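PDB 4NAR: putative uronate isomerase from Thermotoga maritima, which belongs to the lactate racemase (LarA-like) family and may act as a racemase or isomerase of small hydroxy acids, though its substrate is not established. Local coordinates for residues His330-Val335 with His352-Arg357; Lys215-Thr220 with Ile238-Glu243; Lys262-Pro267 with Pro295-Lys300; Asp374-Thr379 with Gly392-Ser397. All blocks are in the same frame, centred on the assembly; numbering follows the deposited sequence.

Contact 1 is the most buried of the four, an apolar meeting of two helices, and it touches contact 4, where V356 and R357 lie against V375. Contact 4 belongs to the five-stranded parallel sheet and adds its short outer strand 392-393 through backbone hydrogen bonds. Contact 3 lies beside that sheet, its nearest atoms about 6 Å from those of contact 4; it is a partly buried loop contact made by carbon atoms and carbonyl oxygens. Contact 2 stands apart, its centre about 37 to 44 Å from the others, in the hairpin of the seven-stranded mixed sheet, where an arginine-glutamate salt bridge accompanies antiparallel pairing.

Contact 1. Residues His330-Val335 with His352-Arg357; sequences HCKDYV and HVINVR
The start of helix 332-341 packs here on the C-terminal part of helix 347-357, with I354 set between V335 and K332. Its CG1 lies 3.6 Å from V335 CG2, while the terminal CD1 reaches both V335 CB and K332 CG, the latter at 3.8 Å. The second branch, CG2, stands anti to the backbone N (chi1 -58° for CG1) and thereby meets the backbone N and CB of K332. V335 also touches the residue before I354, its CG2 resting 4.0 Å from V353 CG1.

Ahead of the helix, the backbone of H330 runs over the same surface. V353 CG1 abuts H330 N at 3.5 Å, and H330 O receives a CA-H...O contact from I354 CA at 3.5 Å, with 156° at the hydrogen. R357 CB comes equally near that oxygen. The arginine then leads its guanidinium away to F373 O and the F371 ring. C331 is the N-cap, its SG taking a weak bond from Y334 N, and the H330 ring lies face to face over the Y334 ring.

W181 and V184 of helix 173-186 also touch I354. The two segments therefore cohere mainly through aliphatic carbons, with H330 O facing I354 CA and R357 CB, whereas H330 ND1, K332 NZ and R357 NH1 bond elsewhere, to E369, L185 O and F373 O.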
loop_
_atom_site.group_PDB
_atom_site.type_symbol
_atom_site.label_atom_id
_atom_site.label_comp_id
_atom_site.label_asym_id
_atom_site.label_seq_id
_atom_site.Cartn_x
_atom_site.Cartn_y
_atom_site.Cartn_z
ATOM N N HIS A 330 17.122 0.951 11.144
ATOM C CA HIS A 330 17.629 2.003 12.014
ATOM C C HIS A 330 16.688 3.201 12.062
ATOM O O HIS A 330 15.756 3.296 11.256
ATOM C CB HIS A 330 18.982 2.490 11.496
ATOM C CG HIS A 330 20.026 1.418 11.405
ATOM N ND1 HIS A 330 20.909 1.157 12.427
ATOM C CD2 HIS A 330 20.336 0.553 10.402
ATOM C CE1 HIS A 330 21.725 0.176 12.064
ATOM N NE2 HIS A 330 21.393 -0.209 10.846
ATOM N N CYS A 331 16.954 4.116 12.999
ATOM C CA CYS A 331 16.135 5.309 13.190
ATOM C C CYS A 331 16.447 6.340 12.109
ATOM O O CYS A 331 17.435 6.209 11.363
ATOM C CB CYS A 331 16.372 5.920 14.585
ATOM S SG CYS A 331 18.038 6.673 14.825
ATOM N N LYS A 332 15.607 7.373 12.048
ATOM C CA LYS A 332 15.695 8.373 10.995
ATOM C C LYS A 332 17.040 9.080 10.957
ATOM O O LYS A 332 17.597 9.292 9.873
ATOM C CB LYS A 332 14.579 9.407 11.126
ATOM C CG LYS A 332 14.316 10.165 9.830
ATOM C CD LYS A 332 13.745 11.543 10.099
ATOM C CE LYS A 332 12.502 11.465 10.950
ATOM N NZ LYS A 332 11.638 12.678 10.776
ATOM N N ASP A 333 17.562 9.446 12.125
ATOM C CA ASP A 333 18.815 10.200 12.179
ATOM C C ASP A 333 20.032 9.374 11.771
ATOM O O ASP A 333 20.970 9.905 11.176
ATOM C CB ASP A 333 19.017 10.884 13.538
ATOM C CG ASP A 333 18.154 12.133 13.693
ATOM O OD1 ASP A 333 17.619 12.643 12.675
ATOM O OD2 ASP A 333 18.011 12.607 14.843
ATOM N N TYR A 334 20.011 8.077 12.062
ATOM C CA TYR A 334 21.055 7.189 11.563
ATOM C C TYR A 334 21.006 7.099 10.036
ATOM O O TYR A 334 22.047 7.080 9.368
ATOM C CB TYR A 334 20.917 5.790 12.164
ATOM C CG TYR A 334 21.926 4.807 11.618
ATOM C CD1 TYR A 334 23.093 4.517 12.314
ATOM C CD2 TYR A 334 21.721 4.180 10.394
ATOM C CE1 TYR A 334 24.031 3.617 11.798
ATOM C CE2 TYR A 334 22.643 3.293 9.870
ATOM C CZ TYR A 334 23.794 3.005 10.575
ATOM O OH TYR A 334 24.699 2.106 10.046
ATOM N N VAL A 335 19.796 7.030 9.486
ATOM C CA VAL A 335 19.630 6.807 8.051
ATOM C C VAL A 335 20.032 8.046 7.229
ATOM O O VAL A 335 20.705 7.931 6.196
ATOM C CB VAL A 335 18.198 6.310 7.729
ATOM C CG1 VAL A 335 17.987 6.120 6.224
ATOM C CG2 VAL A 335 17.931 5.009 8.481
ATOM N N HIS A 352 11.646 2.727 4.081
ATOM C CA HIS A 352 11.080 1.482 4.610
ATOM C C HIS A 352 11.688 1.099 5.965
ATOM O O HIS A 352 10.984 0.811 6.943
ATOM C CB HIS A 352 11.336 0.347 3.623
ATOM C CG HIS A 352 11.267 -1.022 4.243
ATOM N ND1 HIS A 352 10.084 -1.615 4.615
ATOM C CD2 HIS A 352 12.250 -1.915 4.527
ATOM C CE1 HIS A 352 10.334 -2.823 5.113
ATOM N NE2 HIS A 352 11.635 -3.021 5.075
ATOM N N VAL A 353 13.013 1.093 5.984
ATOM C CA VAL A 353 13.802 0.769 7.162
ATOM C C VAL A 353 13.450 1.670 8.378
ATOM O O VAL A 353 13.211 1.179 9.475
ATOM C CB VAL A 353 15.308 0.786 6.756
ATOM C CG1 VAL A 353 16.164 1.489 7.779
ATOM C CG2 VAL A 353 15.781 -0.636 6.426
ATOM N N ILE A 354 13.383 2.979 8.178
ATOM C CA ILE A 354 12.965 3.885 9.241
ATOM C C ILE A 354 11.532 3.576 9.658
ATOM O O ILE A 354 11.214 3.523 10.855
ATOM C CB ILE A 354 13.005 5.345 8.777
ATOM C CG1 ILE A 354 14.417 5.730 8.310
ATOM C CG2 ILE A 354 12.505 6.279 9.899
ATOM C CD1 ILE A 354 14.492 7.084 7.570
ATOM N N ASN A 355 10.670 3.390 8.662
ATOM C CA ASN A 355 9.273 3.066 8.903
ATOM C C ASN A 355 9.094 1.860 9.839
ATOM O O ASN A 355 8.318 1.910 10.811
ATOM C CB ASN A 355 8.564 2.841 7.569
ATOM C CG ASN A 355 8.179 4.152 6.883
ATOM O OD1 ASN A 355 7.999 5.189 7.552
ATOM N ND2 ASN A 355 8.033 4.110 5.550
ATOM N N VAL A 356 9.821 0.785 9.547
ATOM C CA VAL A 356 9.781 -0.399 10.391
ATOM C C VAL A 356 10.386 -0.154 11.786
ATOM O O VAL A 356 9.752 -0.479 12.810
ATOM C CB VAL A 356 10.494 -1.595 9.742
ATOM C CG1 VAL A 356 10.578 -2.765 10.741
ATOM C CG2 VAL A 356 9.787 -2.021 8.446
ATOM N N ARG A 357 11.587 0.430 11.833
ATOM C CA ARG A 357 12.324 0.520 13.096
ATOM C C ARG A 357 11.671 1.469 14.110
ATOM O O ARG A 357 11.718 1.227 15.328
ATOM C CB ARG A 357 13.800 0.888 12.884
ATOM C CG ARG A 357 14.640 0.587 14.114
ATOM C CD ARG A 357 14.640 -0.926 14.403
ATOM N NE ARG A 357 15.195 -1.304 15.713
ATOM C CZ ARG A 357 14.532 -1.216 16.873
ATOM N NH1 ARG A 357 13.282 -0.734 16.915
ATOM N NH2 ARG A 357 15.119 -1.604 18.004
#

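Contact 2. Residues Lys215-Thr220 with Ile238-Glu243; sequences KARSFT and IDEGYE
R217 holds the carboxylate of E240 side-on, with one nitrogen to each oxygen: NE donates to OE2 at 2.7 Å and NH2 to OE1 at 2.6 Å. Both oxygens are met on their syn sides and lie nearly in the guanidinium plane, although the two planar groups are turned 27° apart. A bend at chi3 (66°) swings the arginine head onto the glutamate, whose own chain runs extended from CG. The F219 ring lies alongside, its CE1 3.5 Å from E240 CD and its CZ over one face of the guanidinium, displaced toward the rim. Water 1 joins the pair to the backbone, accepting from S218 N and donating to E240 OE2.

These side chains are brought together by the antiparallel hairpin of strands 217-227 and 231-240. F219 and E240 form a non-hydrogen-bonded pair; T220 and D239 follow as a hydrogen-bonded one, with T220 N to D239 O at 2.8 Å and D239 N to T220 O at 2.9 Å. G241, whose phi is positive, donates its N to S218 O at 2.7 Å, close to the start of the following helix. T220 CG2 packs on D239 CB at 3.6 Å, while T220 OG1 turns to N149.

Farther out, D25 O takes R217 NH1, and D239 OD2 pairs with R247. Held by two arginine N-H bonds and a water on OE2, the E240 carboxylate is fixed in position and rotation and is probably kept ionised.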
loop_
_atom_site.group_PDB
_atom_site.type_symbol
_atom_site.label_atom_id
_atom_site.label_comp_id
_atom_site.label_asym_id
_atom_site.label_seq_id
_atom_site.Cartn_x
_atom_site.Cartn_y
_atom_site.Cartn_z
ATOM N N LYS A 215 -6.971 9.196 -22.816
ATOM C CA LYS A 215 -8.124 9.519 -23.663
ATOM C C LYS A 215 -9.375 8.697 -23.362
ATOM O O LYS A 215 -10.489 9.161 -23.606
ATOM C CB LYS A 215 -7.769 9.411 -25.150
ATOM C CG LYS A 215 -6.568 8.538 -25.444
ATOM C CD LYS A 215 -5.651 9.249 -26.444
ATOM C CE LYS A 215 -6.428 9.776 -27.657
ATOM N NZ LYS A 215 -6.153 11.222 -27.910
ATOM N N ALA A 216 -9.197 7.482 -22.845
ATOM C CA ALA A 216 -10.333 6.706 -22.350
ATOM C C ALA A 216 -11.071 7.486 -21.257
ATOM O O ALA A 216 -10.488 8.371 -20.623
ATOM C CB ALA A 216 -9.862 5.370 -21.791
ATOM N N ARG A 217 -12.347 7.163 -21.040
ATOM C CA ARG A 217 -13.044 7.592 -19.821
ATOM C C ARG A 217 -12.488 6.802 -18.631
ATOM O O ARG A 217 -12.318 5.580 -18.724
ATOM C CB ARG A 217 -14.551 7.341 -19.928
ATOM C CG ARG A 217 -15.272 8.140 -21.019
ATOM C CD ARG A 217 -16.778 7.862 -20.969
ATOM N NE ARG A 217 -17.388 8.354 -19.729
ATOM C CZ ARG A 217 -18.663 8.168 -19.389
ATOM N NH1 ARG A 217 -19.478 7.482 -20.191
ATOM N NH2 ARG A 217 -19.118 8.664 -18.238
ATOM N N SER A 218 -12.218 7.486 -17.521
ATOM C CA SER A 218 -11.571 6.856 -16.360
ATOM C C SER A 218 -12.460 6.766 -15.126
ATOM O O SER A 218 -12.963 7.780 -14.643
ATOM C CB SER A 218 -10.324 7.644 -15.966
ATOM O OG SER A 218 -9.298 7.422 -16.906
ATOM N N PHE A 219 -12.605 5.574 -14.563
ATOM C CA PHE A 219 -13.450 5.447 -13.390
ATOM C C PHE A 219 -12.694 5.009 -12.169
ATOM O O PHE A 219 -11.755 4.219 -12.248
ATOM C CB PHE A 219 -14.624 4.512 -13.675
ATOM C CG PHE A 219 -15.452 4.967 -14.841
ATOM C CD1 PHE A 219 -16.426 5.951 -14.672
ATOM C CD2 PHE A 219 -15.202 4.481 -16.123
ATOM C CE1 PHE A 219 -17.176 6.415 -15.762
ATOM C CE2 PHE A 219 -15.949 4.940 -17.227
ATOM C CZ PHE A 219 -16.934 5.912 -17.044
ATOM N N THR A 220 -13.085 5.567 -11.037
ATOM C CA THR A 220 -12.601 5.075 -9.769
ATOM C C THR A 220 -13.721 4.307 -9.089
ATOM O O THR A 220 -14.874 4.759 -9.030
ATOM C CB THR A 220 -12.077 6.199 -8.843
ATOM O OG1 THR A 220 -11.725 5.629 -7.576
ATOM C CG2 THR A 220 -13.132 7.313 -8.626
ATOM N N ILE A 238 -18.147 5.048 -6.481
ATOM C CA ILE A 238 -17.861 5.046 -7.909
ATOM C C ILE A 238 -17.884 6.473 -8.447
ATOM O O ILE A 238 -18.842 7.204 -8.216
ATOM C CB ILE A 238 -18.894 4.195 -8.674
ATOM C CG1 ILE A 238 -18.995 2.794 -8.048
ATOM C CG2 ILE A 238 -18.549 4.140 -10.168
ATOM C CD1 ILE A 238 -19.826 1.784 -8.849
ATOM N N ASP A 239 -16.840 6.873 -9.167
ATOM C CA ASP A 239 -16.773 8.232 -9.668
ATOM C C ASP A 239 -15.895 8.299 -10.911
ATOM O O ASP A 239 -15.325 7.285 -11.333
ATOM C CB ASP A 239 -16.267 9.162 -8.572
ATOM C CG ASP A 239 -16.696 10.606 -8.786
ATOM O OD1 ASP A 239 -16.983 10.984 -9.958
ATOM O OD2 ASP A 239 -16.725 11.365 -7.787
ATOM N N GLU A 240 -15.785 9.478 -11.512
ATOM C CA GLU A 240 -15.162 9.560 -12.836
ATOM C C GLU A 240 -14.093 10.657 -12.951
ATOM O O GLU A 240 -14.247 11.765 -12.422
ATOM C CB GLU A 240 -16.236 9.716 -13.938
ATOM C CG GLU A 240 -15.648 9.883 -15.352
ATOM C CD GLU A 240 -16.670 9.767 -16.496
ATOM O OE1 GLU A 240 -17.902 9.824 -16.251
ATOM O OE2 GLU A 240 -16.223 9.627 -17.666
ATOM N N GLY A 241 -13.003 10.339 -13.645
ATOM C CA GLY A 241 -11.967 11.317 -13.935
ATOM C C GLY A 241 -11.149 11.684 -12.705
ATOM O O GLY A 241 -11.445 11.242 -11.579
ATOM N N TYR A 242 -10.110 12.487 -12.929
ATOM C CA TYR A 242 -9.225 12.950 -11.867
ATOM C C TYR A 242 -10.001 13.457 -10.647
ATOM O O TYR A 242 -9.792 12.973 -9.522
ATOM C CB TYR A 242 -8.289 14.034 -12.418
ATOM C CG TYR A 242 -7.379 14.670 -11.388
ATOM C CD1 TYR A 242 -6.225 14.019 -10.955
ATOM C CD2 TYR A 242 -7.657 15.944 -10.864
ATOM C CE1 TYR A 242 -5.375 14.601 -10.004
ATOM C CE2 TYR A 242 -6.804 16.541 -9.908
ATOM C CZ TYR A 242 -5.672 15.858 -9.483
ATOM O OH TYR A 242 -4.835 16.435 -8.552
ATOM N N GLU A 243 -10.896 14.423 -10.873
ATOM C CA GLU A 243 -11.663 15.031 -9.779
ATOM C C GLU A 243 -12.518 13.990 -9.063
ATOM O O GLU A 243 -12.781 14.111 -7.856
ATOM C CB GLU A 243 -12.570 16.168 -10.287
ATOM C CG GLU A 243 -11.836 17.320 -10.947
ATOM C CD GLU A 243 -11.056 18.178 -9.944
ATOM O OE1 GLU A 243 -11.183 17.933 -8.708
ATOM O OE2 GLU A 243 -10.318 19.102 -10.396
HETATM O O HOH W 1 -13.237 10.086 -17.542
#

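Contact 3. Residues Lys262-Pro267 with Pro295-Lys300; sequences KYIDRP and PGVMAK
P267 rests its ring on the G296-A299 backbone and contributes the largest share of the buried area, followed by V297 and I264. Its CB and CG both lie 3.4 Å from G296 O, so that one side of the pyrrolidine meets that carbonyl oxygen. CB also faces the peptide that leads into A299, and is 4.2 Å from A299 CB, an apolar touch between the two side chains. P267 CA makes a CA-H...O contact with V297 O at 3.4 Å; the angle at the hydrogen, 131°, makes it a bent one.

V297 takes part mostly through its backbone, because its CB bond points away from the other segment. Its carbonyl oxygen faces P267 CA and is also approached by I264 CD1 at 4.1 Å. From its side chain, CG1 alone meets the isoleucine, 4.3 Å from the same CD1.

I264 gets there by placing CG1 between its backbone N and carbonyl carbon (chi1 66°), after which the extended end carries CD1 toward V297. It belongs to strand 261-264, whose partner strand 419-422 supplies Y420 and L422 against this isoleucine. The backbones of V297 and L268 are hydrogen-bonded just beyond P267, which ties the loop 295-297 to the beginning of strand 268-274.

At its positive phi, a side chain on G296 would press on the carbonyl oxygen of P295, a conformation that suits glycine. Within the two segments, the attraction is probably mostly van der Waals, with one bent CA-H...O contact to V297 O, while P267 CB and CG simply pack on G296 O; the charged R266 and K300 find D408 and E372 elsewhere.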
loop_
_atom_site.group_PDB
_atom_site.type_symbol
_atom_site.label_atom_id
_atom_site.label_comp_id
_atom_site.label_asym_id
_atom_site.label_seq_id
_atom_site.Cartn_x
_atom_site.Cartn_y
_atom_site.Cartn_z
ATOM N N LYS A 262 -8.617 1.225 16.021
ATOM C CA LYS A 262 -8.830 0.573 17.310
ATOM C C LYS A 262 -8.293 1.439 18.445
ATOM O O LYS A 262 -7.185 1.986 18.365
ATOM C CB LYS A 262 -8.126 -0.790 17.358
ATOM C CG LYS A 262 -8.660 -1.844 16.373
ATOM C CD LYS A 262 -10.129 -2.161 16.627
ATOM C CE LYS A 262 -10.546 -3.446 15.912
ATOM N NZ LYS A 262 -12.030 -3.660 16.015
ATOM N N TYR A 263 -9.069 1.557 19.516
ATOM C CA TYR A 263 -8.636 2.363 20.654
ATOM C C TYR A 263 -8.279 1.501 21.849
ATOM O O TYR A 263 -8.935 0.489 22.111
ATOM C CB TYR A 263 -9.690 3.410 21.034
ATOM C CG TYR A 263 -9.901 4.450 19.960
ATOM C CD1 TYR A 263 -10.868 4.272 18.975
ATOM C CD2 TYR A 263 -9.115 5.601 19.913
ATOM C CE1 TYR A 263 -11.058 5.223 17.973
ATOM C CE2 TYR A 263 -9.294 6.557 18.913
ATOM C CZ TYR A 263 -10.267 6.360 17.947
ATOM O OH TYR A 263 -10.460 7.303 16.955
ATOM N N ILE A 264 -7.216 1.894 22.547
ATOM C CA ILE A 264 -6.826 1.266 23.804
ATOM C C ILE A 264 -6.554 2.367 24.816
ATOM O O ILE A 264 -6.382 3.525 24.444
ATOM C CB ILE A 264 -5.576 0.383 23.648
ATOM C CG1 ILE A 264 -4.357 1.243 23.304
ATOM C CG2 ILE A 264 -5.826 -0.699 22.612
ATOM C CD1 ILE A 264 -3.052 0.473 23.217
ATOM N N ASP A 265 -6.510 2.015 26.093
ATOM C CA ASP A 265 -6.386 3.037 27.135
ATOM C C ASP A 265 -5.021 3.050 27.837
ATOM O O ASP A 265 -4.639 4.055 28.454
ATOM C CB ASP A 265 -7.527 2.897 28.147
ATOM C CG ASP A 265 -8.112 1.502 28.163
ATOM O OD1 ASP A 265 -7.423 0.573 28.646
ATOM O OD2 ASP A 265 -9.256 1.337 27.681
ATOM N N ARG A 266 -4.289 1.945 27.727
ATOM C CA ARG A 266 -2.955 1.857 28.304
ATOM C C ARG A 266 -1.963 1.551 27.201
ATOM O O ARG A 266 -2.266 0.763 26.303
ATOM C CB ARG A 266 -2.913 0.726 29.326
ATOM C CG ARG A 266 -1.860 0.872 30.420
ATOM C CD ARG A 266 -2.288 0.086 31.662
ATOM N NE ARG A 266 -3.742 -0.078 31.685
ATOM C CZ ARG A 266 -4.368 -1.250 31.589
ATOM N NH1 ARG A 266 -3.665 -2.375 31.491
ATOM N NH2 ARG A 266 -5.695 -1.296 31.602
ATOM N N PRO A 267 -0.773 2.171 27.260
ATOM C CA PRO A 267 0.321 1.804 26.348
ATOM C C PRO A 267 0.631 0.305 26.435
ATOM O O PRO A 267 0.525 -0.283 27.522
ATOM C CB PRO A 267 1.503 2.618 26.884
ATOM C CG PRO A 267 0.848 3.844 27.512
ATOM C CD PRO A 267 -0.423 3.312 28.131
ATOM N N PRO A 295 1.715 8.046 18.819
ATOM C CA PRO A 295 2.404 8.297 20.090
ATOM C C PRO A 295 1.586 7.763 21.262
ATOM O O PRO A 295 0.353 7.943 21.286
ATOM C CB PRO A 295 2.511 9.828 20.146
ATOM C CG PRO A 295 1.504 10.345 19.176
ATOM C CD PRO A 295 1.371 9.293 18.108
ATOM N N GLY A 296 2.264 7.092 22.196
ATOM C CA GLY A 296 1.609 6.543 23.370
ATOM C C GLY A 296 1.073 5.123 23.208
ATOM O O GLY A 296 0.681 4.494 24.207
ATOM N N VAL A 297 1.036 4.607 21.973
ATOM C CA VAL A 297 0.486 3.262 21.766
ATOM C C VAL A 297 1.406 2.168 22.326
ATOM O O VAL A 297 0.957 1.242 23.011
ATOM C CB VAL A 297 0.075 2.993 20.294
ATOM C CG1 VAL A 297 -0.285 1.543 20.094
ATOM C CG2 VAL A 297 -1.123 3.843 19.932
HETATM N N MSE A 298 2.697 2.298 22.069
HETATM C CA MSE A 298 3.666 1.361 22.626
HETATM C C MSE A 298 4.340 1.976 23.855
HETATM O O MSE A 298 4.684 3.163 23.854
HETATM C CB MSE A 298 4.722 1.000 21.577
HETATM C CG MSE A 298 4.158 0.324 20.361
HETATM SE SE MSE A 298 3.536 -1.452 20.842
HETATM C CE MSE A 298 1.708 -1.179 20.417
ATOM N N ALA A 299 4.514 1.181 24.906
ATOM C CA ALA A 299 5.310 1.624 26.051
ATOM C C ALA A 299 6.777 1.723 25.613
ATOM O O ALA A 299 7.235 0.917 24.782
ATOM C CB ALA A 299 5.166 0.643 27.211
ATOM N N LYS A 300 7.506 2.708 26.142
ATOM C CA LYS A 300 8.959 2.764 25.937
ATOM C C LYS A 300 9.555 1.401 26.350
ATOM O O LYS A 300 9.251 0.882 27.430
ATOM C CB LYS A 300 9.574 3.945 26.713
ATOM C CG LYS A 300 11.069 3.816 27.072
ATOM C CD LYS A 300 12.033 4.048 25.884
ATOM C CE LYS A 300 12.773 5.392 25.996
ATOM N NZ LYS A 300 11.903 6.569 25.670
#

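Contact 4. Residues Asp374-Thr379 with Gly392-Ser397; sequences DVILAT and GYMDPS
G392 N donates to V375 O at 2.9 Å, the shortest polar bond of this contact, lying in the plane of that carbonyl. Two more backbone bonds continue the parallel pairing. L377 N reaches G392 O at 3.0 Å along a nearly straight N-H line (171°), yet from above the carbonyl plane. M394 N bonds to L377 O at 3.2 Å, again from above the plane, and the same oxygen receives a CA-H...O contact from Y393.

I376 packs over the partner strand through CG2, which sits 3.4 Å from Y393 C and 4.0 Å from M394 CG. With chi1 at -64°, CG2 is turned away from its own N and over the Y393 backbone, and CG1 lies over G392 CA, where the neighbour has no side chain. Farther along, A378 CB meets M394 CB at 4.2 Å. The ring of P396 leans on A378 O and T379 O, with P396 CG 3.6 Å from T379 O.

Strands 373-379 and 392-393 are the two beta arms of a beta-alpha-beta unit, connected through helix 383-388, whose C386 touches both L377 and Y393. On its other edge strand 373-379 pairs with strand 302-308, while V375 faces helix 347-357.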
loop_
_atom_site.group_PDB
_atom_site.type_symbol
_atom_site.label_atom_id
_atom_site.label_comp_id
_atom_site.label_asym_id
_atom_site.label_seq_id
_atom_site.Cartn_x
_atom_site.Cartn_y
_atom_site.Cartn_z
ATOM N N ASP A 374 11.167 -2.135 20.652
ATOM C CA ASP A 374 11.872 -3.211 19.947
ATOM C C ASP A 374 10.963 -3.834 18.870
ATOM O O ASP A 374 9.752 -3.923 19.049
ATOM C CB ASP A 374 12.330 -4.288 20.932
ATOM C CG ASP A 374 13.438 -5.190 20.366
ATOM O OD1 ASP A 374 13.974 -6.031 21.132
ATOM O OD2 ASP A 374 13.780 -5.063 19.165
ATOM N N VAL A 375 11.550 -4.234 17.748
ATOM C CA VAL A 375 10.810 -4.913 16.679
ATOM C C VAL A 375 11.378 -6.307 16.483
ATOM O O VAL A 375 12.571 -6.472 16.174
ATOM C CB VAL A 375 10.930 -4.177 15.320
ATOM C CG1 VAL A 375 10.183 -4.962 14.230
ATOM C CG2 VAL A 375 10.431 -2.740 15.437
ATOM N N ILE A 376 10.537 -7.316 16.655
ATOM C CA ILE A 376 11.021 -8.688 16.615
ATOM C C ILE A 376 10.386 -9.452 15.462
ATOM O O ILE A 376 9.176 -9.373 15.237
ATOM C CB ILE A 376 10.759 -9.391 17.960
ATOM C CG1 ILE A 376 11.565 -8.688 19.061
ATOM C CG2 ILE A 376 11.110 -10.887 17.896
ATOM C CD1 ILE A 376 10.760 -8.418 20.335
ATOM N N LEU A 377 11.222 -10.169 14.715
ATOM C CA LEU A 377 10.755 -11.010 13.632
ATOM C C LEU A 377 10.569 -12.443 14.138
ATOM O O LEU A 377 11.546 -13.116 14.515
ATOM C CB LEU A 377 11.748 -10.998 12.469
ATOM C CG LEU A 377 11.874 -9.716 11.636
ATOM C CD1 LEU A 377 12.563 -9.980 10.266
ATOM C CD2 LEU A 377 10.511 -9.059 11.447
ATOM N N ALA A 378 9.318 -12.900 14.168
ATOM C CA ALA A 378 9.021 -14.305 14.459
ATOM C C ALA A 378 8.607 -14.999 13.158
ATOM O O ALA A 378 7.423 -15.256 12.916
ATOM C CB ALA A 378 7.931 -14.428 15.521
ATOM N N THR A 379 9.602 -15.275 12.319
ATOM C CA THR A 379 9.390 -15.747 10.959
ATOM C C THR A 379 10.378 -16.881 10.675
ATOM O O THR A 379 11.073 -17.338 11.586
ATOM C CB THR A 379 9.608 -14.597 9.933
ATOM O OG1 THR A 379 11.000 -14.467 9.619
ATOM C CG2 THR A 379 9.108 -13.255 10.471
ATOM N N GLY A 392 15.115 -7.933 16.180
ATOM C CA GLY A 392 15.040 -9.021 17.141
ATOM C C GLY A 392 14.542 -10.320 16.521
ATOM O O GLY A 392 14.156 -10.348 15.341
ATOM N N TYR A 393 14.537 -11.397 17.316
ATOM C CA TYR A 393 14.082 -12.711 16.844
ATOM C C TYR A 393 13.285 -13.469 17.907
ATOM O O TYR A 393 13.589 -13.395 19.098
ATOM C CB TYR A 393 15.272 -13.578 16.409
ATOM C CG TYR A 393 14.907 -15.015 16.051
ATOM C CD1 TYR A 393 14.963 -16.039 17.003
ATOM C CD2 TYR A 393 14.500 -15.347 14.756
ATOM C CE1 TYR A 393 14.621 -17.347 16.670
ATOM C CE2 TYR A 393 14.164 -16.655 14.413
ATOM C CZ TYR A 393 14.232 -17.647 15.372
ATOM O OH TYR A 393 13.896 -18.938 15.025
HETATM N N MSE A 394 12.270 -14.206 17.461
HETATM C CA MSE A 394 11.607 -15.193 18.311
HETATM C C MSE A 394 11.271 -16.395 17.455
HETATM O O MSE A 394 10.827 -16.246 16.308
HETATM C CB MSE A 394 10.334 -14.643 18.973
HETATM C CG MSE A 394 10.556 -13.991 20.327
HETATM SE SE MSE A 394 8.872 -13.408 21.162
HETATM C CE MSE A 394 9.629 -12.246 22.541
ATOM N N ASP A 395 11.519 -17.581 18.003
ATOM C CA ASP A 395 11.138 -18.826 17.358
ATOM C C ASP A 395 9.633 -18.772 17.160
ATOM O O ASP A 395 8.892 -18.681 18.144
ATOM C CB ASP A 395 11.496 -19.998 18.270
ATOM C CG ASP A 395 11.435 -21.347 17.565
ATOM O OD1 ASP A 395 10.751 -21.474 16.513
ATOM O OD2 ASP A 395 12.078 -22.294 18.083
ATOM N N PRO A 396 9.177 -18.809 15.889
ATOM C CA PRO A 396 7.744 -18.743 15.558
ATOM C C PRO A 396 6.952 -19.921 16.125
ATOM O O PRO A 396 5.743 -19.788 16.350
ATOM C CB PRO A 396 7.725 -18.800 14.019
ATOM C CG PRO A 396 9.041 -19.446 13.640
ATOM C CD PRO A 396 10.013 -18.929 14.678
ATOM N N SER A 397 7.619 -21.052 16.350
ATOM C CA SER A 397 6.938 -22.235 16.871
ATOM C C SER A 397 6.629 -22.089 18.358
ATOM O O SER A 397 5.791 -22.810 18.893
ATOM C CB SER A 397 7.772 -23.498 16.640
ATOM O OG SER A 397 8.834 -23.579 17.580
#